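Exoglucanase A (Cellulomonas fimi, PDB 7CBD) hydrolyses beta-1,4-glucosidic linkages of cellulose with inversion of anomeric configuration, releasing cellobiose from the non-reducing chain ends. Local coordinates at residues G98-A103 / E147-P152; P152-N157 / Q165-Y170; Y169-V174 / A209-E214. All blocks are in the same frame, centred on the assembly; numbering follows the deposited sequence.

Three contacts, all in the glycosyl hydrolase family 6 catalytic domain, lead outward from the loops around the predicted proton donor to the helical layer around the parallel sheet. Interaction 1 joins the loops that follow strands 87-93 and 141-146, and holds that residue. Interaction 2, its centre about 7 Å away, takes up the chain at P152 and packs helix 153-156 on helix 161-182. Interaction 3, centred about 9 Å from interaction 2 and 12 Å from interaction 1, ties helix 161-182 to helix 202-218. Y170 packs in interaction 2 and its OH reaches back to G98, while R171, next in the same helix, serves interaction 3, so one helix links these loops with the outer helices.

Interaction 1: residues G98-A103 / E147-P152; sequences GRDCFA and EPDSLP
D100 and D149 bring their CA atoms to 5.8 Å of each other, where two irregular loops meet with both aspartates in the left-handed region of backbone space (phi 57° and 58°). The loop of D100 then makes a type I turn to A103, closed by A103 N bonding to D100 O.

The side chains cross at about a right angle, yet their carboxylates end nearly coplanar, and D100 OD1 lies 2.6 Å from D149 OD2. D149 is the predicted proton donor of this inverting hydrolase, and its CG stands anti to the backbone N (chi1 -170°), which carries the acid group toward D100. The D100 carboxylate is held at both oxygens. Its OD1 is hydrogen-bonded with Y94 OH, while R99 NE makes a salt bridge to OD2 at 2.9 Å, approaching from the syn side with OD2 close to the guanidinium plane. With both oxygens held, D100 probably fixes where the D149 carboxylate can lie on this side. Water also joins the loops: a molecule accepting from D100 N at 2.8 Å donates to D149 O at 2.7 Å. A second water lies 2.9 Å from D149 OD2, which is one of several acceptors in its reach, and takes a weak bond from F102 N. Within the other loop, S150 OG donates to E147 O at 2.7 Å, a bond that spans the turn of chain holding P148 and D149.

In the fold, the two segments leave the neighbouring parallel strands 87-93 and 141-146. The disulfide from C101 to C163 ties the first loop to helix 161-182, L151 packs against that helix and helix 202-218, and W198 of helix 196-199 touches D149.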
loop_
_atom_site.group_PDB
_atom_site.type_symbol
_atom_site.label_atom_id
_atom_site.label_comp_id
_atom_site.label_asym_id
_atom_site.label_seq_id
_atom_site.Cartn_x
_atom_site.Cartn_y
_atom_site.Cartn_z
ATOM N N GLY A 98 -16.620 -5.626 -8.335
ATOM C CA GLY A 98 -17.083 -4.777 -7.252
ATOM C C GLY A 98 -15.967 -4.163 -6.434
ATOM O O GLY A 98 -16.158 -3.879 -5.245
ATOM N N ARG A 99 -14.805 -3.933 -7.052
ATOM C CA ARG A 99 -13.632 -3.431 -6.348
ATOM C C ARG A 99 -13.958 -2.174 -5.553
ATOM O O ARG A 99 -14.737 -1.326 -5.991
ATOM C CB ARG A 99 -12.539 -3.093 -7.365
ATOM C CG ARG A 99 -11.128 -3.289 -6.847
ATOM C CD ARG A 99 -10.088 -2.886 -7.878
ATOM N NE ARG A 99 -10.079 -1.444 -8.076
ATOM C CZ ARG A 99 -9.389 -0.823 -9.024
ATOM N NH1 ARG A 99 -8.630 -1.514 -9.869
ATOM N NH2 ARG A 99 -9.456 0.498 -9.123
ATOM N N ASP A 100 -13.349 -2.062 -4.373
ATOM C CA ASP A 100 -13.477 -0.876 -3.521
ATOM C C ASP A 100 -14.942 -0.578 -3.198
ATOM O O ASP A 100 -15.449 0.514 -3.447
ATOM C CB ASP A 100 -12.798 0.345 -4.154
ATOM C CG ASP A 100 -11.413 0.037 -4.674
ATOM O OD1 ASP A 100 -10.502 -0.218 -3.861
ATOM O OD2 ASP A 100 -11.228 0.038 -5.905
ATOM N N CYS A 101 -15.617 -1.573 -2.617
ATOM C CA CYS A 101 -17.071 -1.504 -2.494
ATOM C C CYS A 101 -17.558 -0.396 -1.568
ATOM O O CYS A 101 -18.709 0.035 -1.702
ATOM C CB CYS A 101 -17.641 -2.850 -2.057
ATOM S SG CYS A 101 -17.072 -3.434 -0.442
ATOM N N PHE A 102 -16.773 -0.076 -0.602
ATOM C CA PHE A 102 -17.065 1.127 0.314
ATOM C C PHE A 102 -16.930 2.579 -0.361
ATOM O O PHE A 102 -17.339 3.487 0.285
ATOM C CB PHE A 102 -16.108 1.025 1.510
ATOM C CG PHE A 102 -16.488 1.860 2.705
ATOM C CD1 PHE A 102 -17.804 1.963 3.120
ATOM C CD2 PHE A 102 -15.506 2.505 3.443
ATOM C CE1 PHE A 102 -18.135 2.715 4.231
ATOM C CE2 PHE A 102 -15.830 3.254 4.555
ATOM C CZ PHE A 102 -17.145 3.353 4.952
ATOM N N ALA A 103 -16.342 2.706 -1.537
ATOM C CA ALA A 103 -16.251 3.961 -2.200
ATOM C C ALA A 103 -17.635 4.335 -2.681
ATOM O O ALA A 103 -18.370 3.544 -3.142
ATOM C CB ALA A 103 -15.274 3.829 -3.325
ATOM N N GLU A 147 -5.008 -7.971 -3.840
ATOM C CA GLU A 147 -6.270 -7.233 -3.784
ATOM C C GLU A 147 -6.389 -6.291 -2.592
ATOM O O GLU A 147 -7.160 -6.539 -1.653
ATOM C CB GLU A 147 -7.463 -8.181 -3.924
ATOM C CG GLU A 147 -7.509 -8.897 -5.269
ATOM C CD GLU A 147 -7.908 -8.007 -6.445
ATOM O OE1 GLU A 147 -8.371 -6.862 -6.233
ATOM O OE2 GLU A 147 -7.764 -8.458 -7.603
ATOM N N PRO A 148 -5.670 -5.172 -2.623
ATOM C CA PRO A 148 -5.884 -4.123 -1.618
ATOM C C PRO A 148 -7.349 -3.704 -1.542
ATOM O O PRO A 148 -8.095 -3.797 -2.517
ATOM C CB PRO A 148 -5.007 -2.971 -2.128
ATOM C CG PRO A 148 -3.945 -3.652 -2.961
ATOM C CD PRO A 148 -4.638 -4.810 -3.609
ATOM N N ASP A 149 -7.760 -3.253 -0.354
ATOM C CA ASP A 149 -9.103 -2.705 -0.150
ATOM C C ASP A 149 -10.207 -3.698 -0.508
ATOM O O ASP A 149 -11.212 -3.329 -1.120
ATOM C CB ASP A 149 -9.290 -1.383 -0.901
ATOM C CG ASP A 149 -10.572 -0.674 -0.518
ATOM O OD1 ASP A 149 -11.024 -0.845 0.636
ATOM O OD2 ASP A 149 -11.146 0.023 -1.383
ATOM N N SER A 150 -10.037 -4.965 -0.122
ATOM C CA SER A 150 -11.035 -5.976 -0.463
ATOM C C SER A 150 -11.654 -6.614 0.777
ATOM O O SER A 150 -12.619 -6.080 1.337
ATOM C CB SER A 150 -10.473 -7.026 -1.438
ATOM O OG SER A 150 -9.405 -7.775 -0.873
ATOM N N LEU A 151 -11.089 -7.737 1.225
ATOM C CA LEU A 151 -11.772 -8.589 2.200
ATOM C C LEU A 151 -12.210 -7.892 3.483
ATOM O O LEU A 151 -13.314 -8.201 3.969
ATOM C CB LEU A 151 -10.951 -9.850 2.496
ATOM C CG LEU A 151 -10.867 -10.838 1.334
ATOM C CD1 LEU A 151 -9.760 -11.852 1.580
ATOM C CD2 LEU A 151 -12.190 -11.554 1.122
ATOM N N PRO A 152 -11.431 -6.994 4.091
ATOM C CA PRO A 152 -11.890 -6.373 5.344
ATOM C C PRO A 152 -13.125 -5.495 5.196
ATOM O O PRO A 152 -13.733 -5.147 6.216
ATOM C CB PRO A 152 -10.676 -5.561 5.803
ATOM C CG PRO A 152 -9.496 -6.244 5.154
ATOM C CD PRO A 152 -10.019 -6.662 3.811
HETATM O O HOH W 1 -11.913 -4.308 -3.588
HETATM O O HOH W 2 -13.823 0.025 -0.219
#

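Interaction 2: residues P152-N157 / Q165-Y170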
loop_
_atom_site.group_PDB
_atom_site.type_symbol
_atom_site.label_atom_id
_atom_site.label_comp_id
_atom_site.label_asym_id
_atom_site.label_seq_id
_atom_site.Cartn_x
_atom_site.Cartn_y
_atom_site.Cartn_z
ATOM N N PRO A 152 -11.431 -6.994 4.091
ATOM C CA PRO A 152 -11.890 -6.373 5.344
ATOM C C PRO A 152 -13.125 -5.495 5.196
ATOM O O PRO A 152 -13.733 -5.147 6.216
ATOM C CB PRO A 152 -10.676 -5.561 5.803
ATOM C CG PRO A 152 -9.496 -6.244 5.154
ATOM C CD PRO A 152 -10.019 -6.662 3.811
ATOM N N ASN A 153 -13.513 -5.119 3.974
ATOM C CA ASN A 153 -14.801 -4.455 3.807
ATOM C C ASN A 153 -15.944 -5.354 4.246
ATOM O O ASN A 153 -17.012 -4.859 4.617
ATOM C CB ASN A 153 -15.014 -4.077 2.344
ATOM C CG ASN A 153 -14.189 -2.897 1.928
ATOM O OD1 ASN A 153 -14.461 -1.768 2.335
ATOM N ND2 ASN A 153 -13.170 -3.144 1.116
ATOM N N LEU A 154 -15.744 -6.673 4.213
ATOM C CA LEU A 154 -16.830 -7.600 4.496
ATOM C C LEU A 154 -17.136 -7.712 5.981
ATOM O O LEU A 154 -18.196 -8.240 6.340
ATOM C CB LEU A 154 -16.532 -8.975 3.880
ATOM C CG LEU A 154 -16.154 -8.961 2.389
ATOM C CD1 LEU A 154 -16.065 -10.385 1.859
ATOM C CD2 LEU A 154 -17.100 -8.110 1.541
ATOM N N THR A 155 -16.245 -7.223 6.847
ATOM C CA THR A 155 -16.455 -7.253 8.287
ATOM C C THR A 155 -16.581 -5.872 8.913
ATOM O O THR A 155 -16.863 -5.780 10.113
ATOM C CB THR A 155 -15.288 -7.975 8.966
ATOM O OG1 THR A 155 -14.063 -7.418 8.472
ATOM C CG2 THR A 155 -15.328 -9.465 8.662
ATOM N N THR A 156 -16.361 -4.807 8.156
ATOM C CA THR A 156 -16.490 -3.451 8.659
ATOM C C THR A 156 -17.495 -2.609 7.891
ATOM O O THR A 156 -18.084 -1.694 8.470
ATOM C CB THR A 156 -15.138 -2.729 8.594
ATOM O OG1 THR A 156 -14.671 -2.713 7.238
ATOM C CG2 THR A 156 -14.111 -3.410 9.498
ATOM N N ASN A 157 -17.690 -2.879 6.605
ATOM C CA ASN A 157 -18.462 -2.014 5.723
ATOM C C ASN A 157 -19.616 -2.752 5.064
ATOM O O ASN A 157 -20.119 -2.305 4.033
ATOM C CB ASN A 157 -17.543 -1.393 4.675
ATOM C CG ASN A 157 -16.518 -0.487 5.295
ATOM O OD1 ASN A 157 -16.797 0.179 6.300
ATOM N ND2 ASN A 157 -15.316 -0.462 4.722
ATOM N N GLN A 165 -23.135 -6.895 -2.122
ATOM C CA GLN A 165 -23.101 -7.429 -3.479
ATOM C C GLN A 165 -21.726 -7.985 -3.815
ATOM O O GLN A 165 -21.611 -9.014 -4.493
ATOM C CB GLN A 165 -23.469 -6.326 -4.477
ATOM C CG GLN A 165 -24.904 -5.822 -4.368
ATOM C CD GLN A 165 -25.083 -4.387 -4.877
ATOM O OE1 GLN A 165 -24.169 -3.794 -5.462
ATOM N NE2 GLN A 165 -26.264 -3.824 -4.642
ATOM N N ALA A 166 -20.672 -7.324 -3.336
ATOM C CA ALA A 166 -19.313 -7.713 -3.692
ATOM C C ALA A 166 -18.834 -8.922 -2.903
ATOM O O ALA A 166 -17.956 -9.649 -3.380
ATOM C CB ALA A 166 -18.355 -6.537 -3.477
ATOM N N ALA A 167 -19.394 -9.147 -1.710
ATOM C CA ALA A 167 -18.901 -10.171 -0.788
ATOM C C ALA A 167 -18.651 -11.531 -1.426
ATOM O O ALA A 167 -17.532 -12.051 -1.283
ATOM C CB ALA A 167 -19.795 -10.260 0.457
ATOM N N PRO A 168 -19.605 -12.162 -2.114
ATOM C CA PRO A 168 -19.295 -13.476 -2.695
ATOM C C PRO A 168 -18.201 -13.409 -3.743
ATOM O O PRO A 168 -17.427 -14.362 -3.887
ATOM C CB PRO A 168 -20.638 -13.935 -3.279
ATOM C CG PRO A 168 -21.406 -12.677 -3.489
ATOM C CD PRO A 168 -21.003 -11.769 -2.373
ATOM N N TYR A 169 -18.086 -12.286 -4.450
ATOM C CA TYR A 169 -17.066 -12.161 -5.480
ATOM C C TYR A 169 -15.688 -11.884 -4.900
ATOM O O TYR A 169 -14.692 -12.337 -5.466
ATOM C CB TYR A 169 -17.486 -11.109 -6.503
ATOM C CG TYR A 169 -18.822 -11.462 -7.099
ATOM C CD1 TYR A 169 -18.957 -12.581 -7.908
ATOM C CD2 TYR A 169 -19.955 -10.715 -6.817
ATOM C CE1 TYR A 169 -20.175 -12.931 -8.443
ATOM C CE2 TYR A 169 -21.176 -11.056 -7.346
ATOM C CZ TYR A 169 -21.280 -12.166 -8.158
ATOM O OH TYR A 169 -22.497 -12.513 -8.686
ATOM N N TYR A 170 -15.603 -11.170 -3.775
ATOM C CA TYR A 170 -14.309 -11.043 -3.111
ATOM C C TYR A 170 -13.833 -12.402 -2.626
ATOM O O TYR A 170 -12.669 -12.766 -2.816
ATOM C CB TYR A 170 -14.389 -10.079 -1.927
ATOM C CG TYR A 170 -14.530 -8.603 -2.238
ATOM C CD1 TYR A 170 -14.501 -7.679 -1.206
ATOM C CD2 TYR A 170 -14.699 -8.127 -3.538
ATOM C CE1 TYR A 170 -14.644 -6.324 -1.439
ATOM C CE2 TYR A 170 -14.834 -6.752 -3.793
ATOM C CZ TYR A 170 -14.818 -5.863 -2.730
ATOM O OH TYR A 170 -14.975 -4.506 -2.928
#
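L154 reaches across to A167 and Y170, packing the short, weakly bonded helix 153-156 against helix 161-182 in the beta-alpha-beta crossover that joins parallel strands 141-146 and 187-192 of the family 6 barrel. The contact is apolar, and the leucine's branched end carries most of it. The L154 CB points toward the longer helix, and CG, anti to the carbonyl carbon (chi1 -52°), sets the two methyls on A167 and Y170. CD2 sits alongside A167, 3.6 Å from its CB and equally near its CA, while also meeting Y170 CD1 at 3.8 Å. CD1 lies over the A167 backbone, 3.8 Å from its O.

The Y170 ring is approached obliquely by both L154 CD2 and N153 ND2, the latter 4.3 Å from Y170 CE1. Inside its own helix the ring is backed by A166, whose CB stands 3.5 Å above one face, offset toward the rim. Y170 OH is bonded to G98 O, so the ring is held at its far end as well as along its side. An alanine in place of L154 would probably open a gap beside A167 and leave the flank of the Y170 ring without its methyl neighbour.

N153 extends this packing toward the active site. Its ND2 donates to S150 O and to OD1 of D149, the predicted proton donor, a bond likely to steady that carboxylate. The other end of the same amide is fixed too: N157 ND2 donates to N153 OD1 at 2.9 Å in a nearly straight bond (166°), with the acceptor in the N157 amide plane.

Interaction 3: residues Y169-V174 / A209-E214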
loop_
_atom_site.group_PDB
_atom_site.type_symbol
_atom_site.label_atom_id
_atom_site.label_comp_id
_atom_site.label_asym_id
_atom_site.label_seq_id
_atom_site.Cartn_x
_atom_site.Cartn_y
_atom_site.Cartn_z
ATOM N N TYR A 169 -18.086 -12.286 -4.450
ATOM C CA TYR A 169 -17.066 -12.161 -5.480
ATOM C C TYR A 169 -15.688 -11.884 -4.900
ATOM O O TYR A 169 -14.692 -12.337 -5.466
ATOM C CB TYR A 169 -17.486 -11.109 -6.503
ATOM C CG TYR A 169 -18.822 -11.462 -7.099
ATOM C CD1 TYR A 169 -18.957 -12.581 -7.908
ATOM C CD2 TYR A 169 -19.955 -10.715 -6.817
ATOM C CE1 TYR A 169 -20.175 -12.931 -8.443
ATOM C CE2 TYR A 169 -21.176 -11.056 -7.346
ATOM C CZ TYR A 169 -21.280 -12.166 -8.158
ATOM O OH TYR A 169 -22.497 -12.513 -8.686
ATOM N N TYR A 170 -15.603 -11.170 -3.775
ATOM C CA TYR A 170 -14.309 -11.043 -3.111
ATOM C C TYR A 170 -13.833 -12.402 -2.626
ATOM O O TYR A 170 -12.669 -12.766 -2.816
ATOM C CB TYR A 170 -14.389 -10.079 -1.927
ATOM C CG TYR A 170 -14.530 -8.603 -2.238
ATOM C CD1 TYR A 170 -14.501 -7.679 -1.206
ATOM C CD2 TYR A 170 -14.699 -8.127 -3.538
ATOM C CE1 TYR A 170 -14.644 -6.324 -1.439
ATOM C CE2 TYR A 170 -14.834 -6.752 -3.793
ATOM C CZ TYR A 170 -14.818 -5.863 -2.730
ATOM O OH TYR A 170 -14.975 -4.506 -2.928
ATOM N N ARG A 171 -14.723 -13.179 -2.009
ATOM C CA ARG A 171 -14.322 -14.486 -1.506
ATOM C C ARG A 171 -13.911 -15.413 -2.648
ATOM O O ARG A 171 -12.861 -16.061 -2.593
ATOM C CB ARG A 171 -15.454 -15.096 -0.686
ATOM C CG ARG A 171 -15.645 -14.461 0.681
ATOM C CD ARG A 171 -16.748 -15.209 1.398
ATOM N NE ARG A 171 -17.069 -14.704 2.728
ATOM C CZ ARG A 171 -16.573 -15.206 3.855
ATOM N NH1 ARG A 171 -15.694 -16.200 3.819
ATOM N NH2 ARG A 171 -16.954 -14.707 5.022
ATOM N N GLN A 172 -14.725 -15.479 -3.702
ATOM C CA GLN A 172 -14.427 -16.403 -4.793
ATOM C C GLN A 172 -13.275 -15.896 -5.652
ATOM O O GLN A 172 -12.460 -16.691 -6.138
ATOM C CB GLN A 172 -15.683 -16.655 -5.625
ATOM C CG GLN A 172 -16.808 -17.306 -4.822
ATOM C CD GLN A 172 -18.139 -17.306 -5.544
ATOM O OE1 GLN A 172 -18.192 -17.363 -6.772
ATOM N NE2 GLN A 172 -19.226 -17.245 -4.780
ATOM N N GLY A 173 -13.183 -14.577 -5.837
ATOM C CA GLY A 173 -12.107 -14.027 -6.638
ATOM C C GLY A 173 -10.761 -14.152 -5.960
ATOM O O GLY A 173 -9.769 -14.510 -6.600
ATOM N N VAL A 174 -10.703 -13.869 -4.655
ATOM C CA VAL A 174 -9.443 -14.036 -3.941
ATOM C C VAL A 174 -9.040 -15.507 -3.905
ATOM O O VAL A 174 -7.863 -15.840 -4.084
ATOM C CB VAL A 174 -9.483 -13.384 -2.544
ATOM C CG1 VAL A 174 -8.224 -13.741 -1.754
ATOM C CG2 VAL A 174 -9.605 -11.879 -2.668
ATOM N N ALA A 209 -9.319 -11.427 10.955
ATOM C CA ALA A 209 -8.429 -12.585 10.990
ATOM C C ALA A 209 -9.191 -13.880 10.721
ATOM O O ALA A 209 -8.711 -14.753 9.984
ATOM C CB ALA A 209 -7.697 -12.659 12.329
ATOM N N THR A 210 -10.371 -14.028 11.323
ATOM C CA THR A 210 -11.199 -15.206 11.082
ATOM C C THR A 210 -11.576 -15.323 9.612
ATOM O O THR A 210 -11.525 -16.417 9.033
ATOM C CB THR A 210 -12.447 -15.129 11.963
ATOM O OG1 THR A 210 -12.035 -15.101 13.331
ATOM C CG2 THR A 210 -13.376 -16.319 11.714
ATOM N N LEU A 211 -11.950 -14.209 8.981
ATOM C CA LEU A 211 -12.316 -14.258 7.569
ATOM C C LEU A 211 -11.126 -14.638 6.695
ATOM O O LEU A 211 -11.277 -15.388 5.724
ATOM C CB LEU A 211 -12.919 -12.925 7.129
ATOM C CG LEU A 211 -13.519 -12.911 5.722
ATOM C CD1 LEU A 211 -14.789 -12.063 5.714
ATOM C CD2 LEU A 211 -12.529 -12.400 4.702
ATOM N N PHE A 212 -9.932 -14.125 7.010
ATOM C CA PHE A 212 -8.751 -14.536 6.256
ATOM C C PHE A 212 -8.512 -16.037 6.371
ATOM O O PHE A 212 -8.145 -16.692 5.385
ATOM C CB PHE A 212 -7.525 -13.756 6.737
ATOM C CG PHE A 212 -7.521 -12.312 6.305
ATOM C CD1 PHE A 212 -7.716 -11.969 4.974
ATOM C CD2 PHE A 212 -7.335 -11.296 7.230
ATOM C CE1 PHE A 212 -7.718 -10.643 4.573
ATOM C CE2 PHE A 212 -7.338 -9.962 6.834
ATOM C CZ PHE A 212 -7.523 -9.637 5.500
ATOM N N ALA A 213 -8.724 -16.603 7.562
ATOM C CA ALA A 213 -8.567 -18.045 7.720
ATOM C C ALA A 213 -9.602 -18.810 6.904
ATOM O O ALA A 213 -9.284 -19.846 6.311
ATOM C CB ALA A 213 -8.629 -18.434 9.195
ATOM N N GLU A 214 -10.850 -18.324 6.868
ATOM C CA GLU A 214 -11.862 -18.970 6.034
ATOM C C GLU A 214 -11.438 -18.967 4.574
ATOM O O GLU A 214 -11.590 -19.973 3.868
ATOM C CB GLU A 214 -13.199 -18.251 6.174
ATOM C CG GLU A 214 -13.827 -18.389 7.533
ATOM C CD GLU A 214 -15.109 -17.589 7.666
ATOM O OE1 GLU A 214 -15.584 -17.041 6.646
ATOM O OE2 GLU A 214 -15.638 -17.507 8.792
#
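E214 OE1 is gripped by two nitrogens of one guanidinium, R171 NH1 at 3.0 Å and R171 NH2 at 3.2 Å. This salt bridge is a worked example of an end-on pairing in which both donors converge on a single oxygen. The oxygen lies near the guanidinium plane, at the edge, and is met nearly in line with its C-O bond; the carboxylate and guanidinium planes are only 20° apart. Because the donors share one acceptor, each bond is bent, with N-H...O angles of 149° for NH1 and 139° for NH2.

The arginine spans the gap by stretching out. From CG to NE its chain is extended, and the glutamate too is extended beyond CG, which lets the groups meet although the nearest CA atoms, those of R171 and E214, are 9.1 Å apart. In one of its two deposited conformers L211 sets CG over one face of the guanidinium, with CD1 3.5 Å from R171 NH2. In that conformer an apolar group lies against the guanidinium.

Away from the predicted catalytic residues, this contact bridges helices 161-182 and 202-218, which lie on the two sides of strand 187-192 in chain order. L211 also touches L154 and T155 of helix 153-156, while F212 packs on L281 of helix 270-283.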